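Local structure of putative phosphinothricin acetyltransferase YwnH (Bacillus subtilis, 1VHS) at residues I115-H125 against Y155-S165. The protein probably transfers an acetyl group from acetyl-CoA to phosphinothricin, inactivating the herbicide and antibiotic. Sequence-based numbering, arbitrary orientation.
Sequences IRSLMAFIFGH and YDLKILGRELS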
# COMPACT_ATOMS: atom_id res chain seq x y z
N ILE A 115 -9.03 9.10 9.70
CA ILE A 115 -9.61 8.13 8.78
C ILE A 115 -10.62 7.23 9.48
O ILE A 115 -10.31 6.61 10.49
CB ILE A 115 -8.52 7.24 8.17
CG1 ILE A 115 -7.54 8.10 7.36
CG2 ILE A 115 -9.15 6.16 7.29
CD1 ILE A 115 -6.26 7.38 7.00
N ARG A 116 -11.84 7.18 8.94
CA ARG A 116 -12.90 6.35 9.50
C ARG A 116 -13.03 5.03 8.74
O ARG A 116 -13.25 3.98 9.35
CB ARG A 116 -14.24 7.10 9.45
CG ARG A 116 -15.43 6.24 9.86
CD ARG A 116 -16.67 7.09 10.10
NE ARG A 116 -17.03 7.89 8.93
CZ ARG A 116 -18.00 8.80 8.93
NH1 ARG A 116 -18.27 9.49 7.83
NH2 ARG A 116 -18.71 9.02 10.03
N SER A 117 -12.90 5.09 7.42
CA SER A 117 -12.99 3.89 6.59
C SER A 117 -11.70 3.74 5.81
O SER A 117 -11.30 4.64 5.08
CB SER A 117 -14.18 3.99 5.62
OG SER A 117 -15.40 4.20 6.32
N LEU A 118 -11.06 2.59 5.96
CA LEU A 118 -9.80 2.34 5.28
C LEU A 118 -9.98 1.18 4.31
O LEU A 118 -10.50 0.14 4.68
CB LEU A 118 -8.72 2.01 6.31
CG LEU A 118 -7.26 1.98 5.86
CD1 LEU A 118 -6.88 3.33 5.27
CD2 LEU A 118 -6.37 1.63 7.06
N MSE A 119 -9.58 1.37 3.06
CA MSE A 119 -9.70 0.33 2.04
C MSE A 119 -8.35 -0.08 1.47
O MSE A 119 -7.40 0.71 1.43
CB MSE A 119 -10.60 0.82 0.89
CG MSE A 119 -12.08 0.89 1.25
SE MSE A 119 -13.14 1.51 -0.27
CE MSE A 119 -12.71 3.32 -0.12
N ALA A 120 -8.28 -1.32 1.01
CA ALA A 120 -7.07 -1.87 0.41
C ALA A 120 -7.43 -2.55 -0.90
O ALA A 120 -8.41 -3.28 -0.97
CB ALA A 120 -6.42 -2.89 1.36
N PHE A 121 -6.64 -2.29 -1.94
CA PHE A 121 -6.88 -2.87 -3.26
C PHE A 121 -5.87 -3.99 -3.46
O PHE A 121 -4.67 -3.75 -3.60
CB PHE A 121 -6.71 -1.80 -4.35
CG PHE A 121 -7.78 -0.75 -4.33
CD1 PHE A 121 -8.04 -0.01 -3.18
CD2 PHE A 121 -8.55 -0.50 -5.47
CE1 PHE A 121 -9.04 0.96 -3.16
CE2 PHE A 121 -9.55 0.47 -5.46
CZ PHE A 121 -9.80 1.20 -4.30
N ILE A 122 -6.37 -5.22 -3.47
CA ILE A 122 -5.54 -6.41 -3.58
C ILE A 122 -6.01 -7.34 -4.69
O ILE A 122 -7.20 -7.63 -4.81
CB ILE A 122 -5.55 -7.18 -2.23
CG1 ILE A 122 -5.14 -6.24 -1.09
CG2 ILE A 122 -4.62 -8.39 -2.31
CD1 ILE A 122 -5.38 -6.81 0.31
N PHE A 123 -5.07 -7.82 -5.50
CA PHE A 123 -5.43 -8.74 -6.57
C PHE A 123 -6.08 -10.00 -5.98
O PHE A 123 -5.64 -10.51 -4.95
CB PHE A 123 -4.20 -9.12 -7.37
CG PHE A 123 -3.74 -8.05 -8.31
CD1 PHE A 123 -2.39 -7.81 -8.50
CD2 PHE A 123 -4.66 -7.29 -9.02
CE1 PHE A 123 -1.96 -6.82 -9.38
CE2 PHE A 123 -4.24 -6.31 -9.91
CZ PHE A 123 -2.89 -6.07 -10.09
N GLY A 124 -7.12 -10.49 -6.65
CA GLY A 124 -7.82 -11.67 -6.18
C GLY A 124 -6.97 -12.92 -5.97
O GLY A 124 -7.31 -13.77 -5.15
N HIS A 125 -5.86 -13.03 -6.70
CA HIS A 125 -5.00 -14.20 -6.56
C HIS A 125 -3.93 -14.08 -5.48
O HIS A 125 -3.17 -15.01 -5.27
CB HIS A 125 -4.34 -14.53 -7.91
CG HIS A 125 -3.49 -13.43 -8.46
ND1 HIS A 125 -4.00 -12.19 -8.79
CD2 HIS A 125 -2.17 -13.38 -8.75
CE1 HIS A 125 -3.03 -11.43 -9.26
NE2 HIS A 125 -1.91 -12.12 -9.25
N TYR A 155 -6.86 -10.30 -14.65
CA TYR A 155 -6.82 -10.47 -13.20
C TYR A 155 -7.96 -9.75 -12.50
O TYR A 155 -8.41 -8.71 -12.96
CB TYR A 155 -5.50 -9.92 -12.66
CG TYR A 155 -4.26 -10.59 -13.20
CD1 TYR A 155 -3.82 -10.35 -14.51
CD2 TYR A 155 -3.53 -11.47 -12.42
CE1 TYR A 155 -2.68 -10.96 -15.01
CE2 TYR A 155 -2.38 -12.09 -12.90
CZ TYR A 155 -1.96 -11.84 -14.20
OH TYR A 155 -0.82 -12.45 -14.66
N ASP A 156 -8.40 -10.30 -11.37
CA ASP A 156 -9.47 -9.72 -10.58
C ASP A 156 -8.89 -8.78 -9.52
O ASP A 156 -7.81 -9.02 -8.98
CB ASP A 156 -10.23 -10.81 -9.82
CG ASP A 156 -11.04 -11.72 -10.73
OD1 ASP A 156 -11.58 -12.72 -10.20
OD2 ASP A 156 -11.13 -11.46 -11.94
N LEU A 157 -9.61 -7.70 -9.22
CA LEU A 157 -9.16 -6.79 -8.18
C LEU A 157 -10.18 -6.87 -7.05
O LEU A 157 -11.38 -6.65 -7.26
CB LEU A 157 -9.10 -5.34 -8.69
CG LEU A 157 -8.61 -4.35 -7.63
CD1 LEU A 157 -7.13 -4.63 -7.32
CD2 LEU A 157 -8.78 -2.92 -8.14
N LYS A 158 -9.72 -7.23 -5.86
CA LYS A 158 -10.61 -7.28 -4.72
C LYS A 158 -10.41 -6.03 -3.89
O LYS A 158 -9.29 -5.51 -3.77
CB LYS A 158 -10.33 -8.51 -3.84
CG LYS A 158 -11.00 -9.77 -4.34
CD LYS A 158 -10.92 -10.89 -3.31
CE LYS A 158 -11.72 -12.10 -3.77
NZ LYS A 158 -11.88 -13.09 -2.67
N ILE A 159 -11.50 -5.52 -3.33
CA ILE A 159 -11.43 -4.34 -2.48
C ILE A 159 -11.81 -4.79 -1.08
O ILE A 159 -12.90 -5.35 -0.88
CB ILE A 159 -12.42 -3.23 -2.91
CG1 ILE A 159 -12.20 -2.87 -4.38
CG2 ILE A 159 -12.22 -1.99 -2.03
CD1 ILE A 159 -10.76 -2.65 -4.75
N LEU A 160 -10.91 -4.59 -0.12
CA LEU A 160 -11.18 -4.97 1.26
C LEU A 160 -11.32 -3.68 2.04
O LEU A 160 -10.61 -2.70 1.79
CB LEU A 160 -10.04 -5.81 1.83
CG LEU A 160 -10.09 -7.32 1.57
CD1 LEU A 160 -10.20 -7.62 0.10
CD2 LEU A 160 -8.84 -7.95 2.17
N GLY A 161 -12.25 -3.67 2.99
CA GLY A 161 -12.43 -2.47 3.76
C GLY A 161 -12.64 -2.71 5.23
O GLY A 161 -12.99 -3.81 5.65
N ARG A 162 -12.39 -1.68 6.02
CA ARG A 162 -12.58 -1.77 7.45
C ARG A 162 -12.95 -0.41 8.00
O ARG A 162 -12.31 0.59 7.68
CB ARG A 162 -11.32 -2.26 8.16
CG ARG A 162 -11.49 -2.12 9.67
CD ARG A 162 -10.36 -2.68 10.46
NE ARG A 162 -10.47 -2.26 11.85
CZ ARG A 162 -9.48 -2.36 12.73
NH1 ARG A 162 -9.66 -1.94 13.98
NH2 ARG A 162 -8.33 -2.90 12.36
N GLU A 163 -13.99 -0.38 8.83
CA GLU A 163 -14.38 0.87 9.45
C GLU A 163 -13.68 0.89 10.80
O GLU A 163 -13.87 -0.00 11.63
CB GLU A 163 -15.90 0.95 9.64
CG GLU A 163 -16.35 2.33 10.08
CD GLU A 163 -17.84 2.52 9.96
OE1 GLU A 163 -18.40 2.17 8.90
OE2 GLU A 163 -18.45 3.04 10.91
N LEU A 164 -12.84 1.90 10.99
CA LEU A 164 -12.06 2.05 12.21
C LEU A 164 -12.84 2.73 13.32
O LEU A 164 -12.86 2.25 14.46
CB LEU A 164 -10.80 2.87 11.92
CG LEU A 164 -9.79 2.33 10.90
CD1 LEU A 164 -10.45 2.03 9.57
CD2 LEU A 164 -8.70 3.37 10.72
N SER A 165 -13.47 3.85 12.99
CA SER A 165 -14.22 4.63 13.96
C SER A 165 -15.32 3.86 14.68
O SER A 165 -16.12 3.16 14.05
CB SER A 165 -14.81 5.87 13.28
OG SER A 165 -13.78 6.72 12.83
O HOH W 1 -10.89 6.79 13.09
O HOH W 2 -17.08 2.08 6.29
O HOH W 3 -9.28 -14.56 -3.77
O HOH W 4 -6.83 -12.30 -10.25
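Phe121 overlaps Leu157 at its ring edge, where CD2 of Leu157 comes in near the ring plane, 3.6 Å from Phe121 CD2. Leu157 has its CG anti to the backbone N (chi1 -179°), which sends CD2 to that edge and leaves CD1 4.0 Å from CD2 of Phe123, on the same face of the sheet. In one of its conformers Ile159 puts CG2 4.0 Å from the SE atom of selenomethionine Met119. Beside Met119, Gly161 brings no side chain to this face, and the CA atoms of the pair are 4.3 Å apart. On the other face Ile122 CD1 meets Leu160 CD2 at 4.1 Å, the two side chains crossing at about a right angle, with Ala120 between Leu118 and Ile122.

The backbones illustrate regular antiparallel pairing: reciprocal hydrogen bonds join Leu118 with Arg162, Ala120 with Leu160 and Ile122 with Lys158. At one end Leu164 N bonds Arg116 O at 2.7 Å; at the other Gly124 N reaches Asp156 O from above the carbonyl plane. Waters bridge the margins, one from Ser117 OG to Glu163 OE1, another from Gly124 O to Lys158 NZ, which also forms a salt bridge with Glu140.

In the GNAT fold, strand 153-163 inserts between 117-123 and 139-150. Strand 82-89 flanks 117-123 in parallel. The side chain of Ile122 lies near Asn126, predicted to bind acetyl-CoA, and helix 127-135 covers the Ala120, Ile122 and Leu160 face with Phe133, adding Leu130 on Ile122.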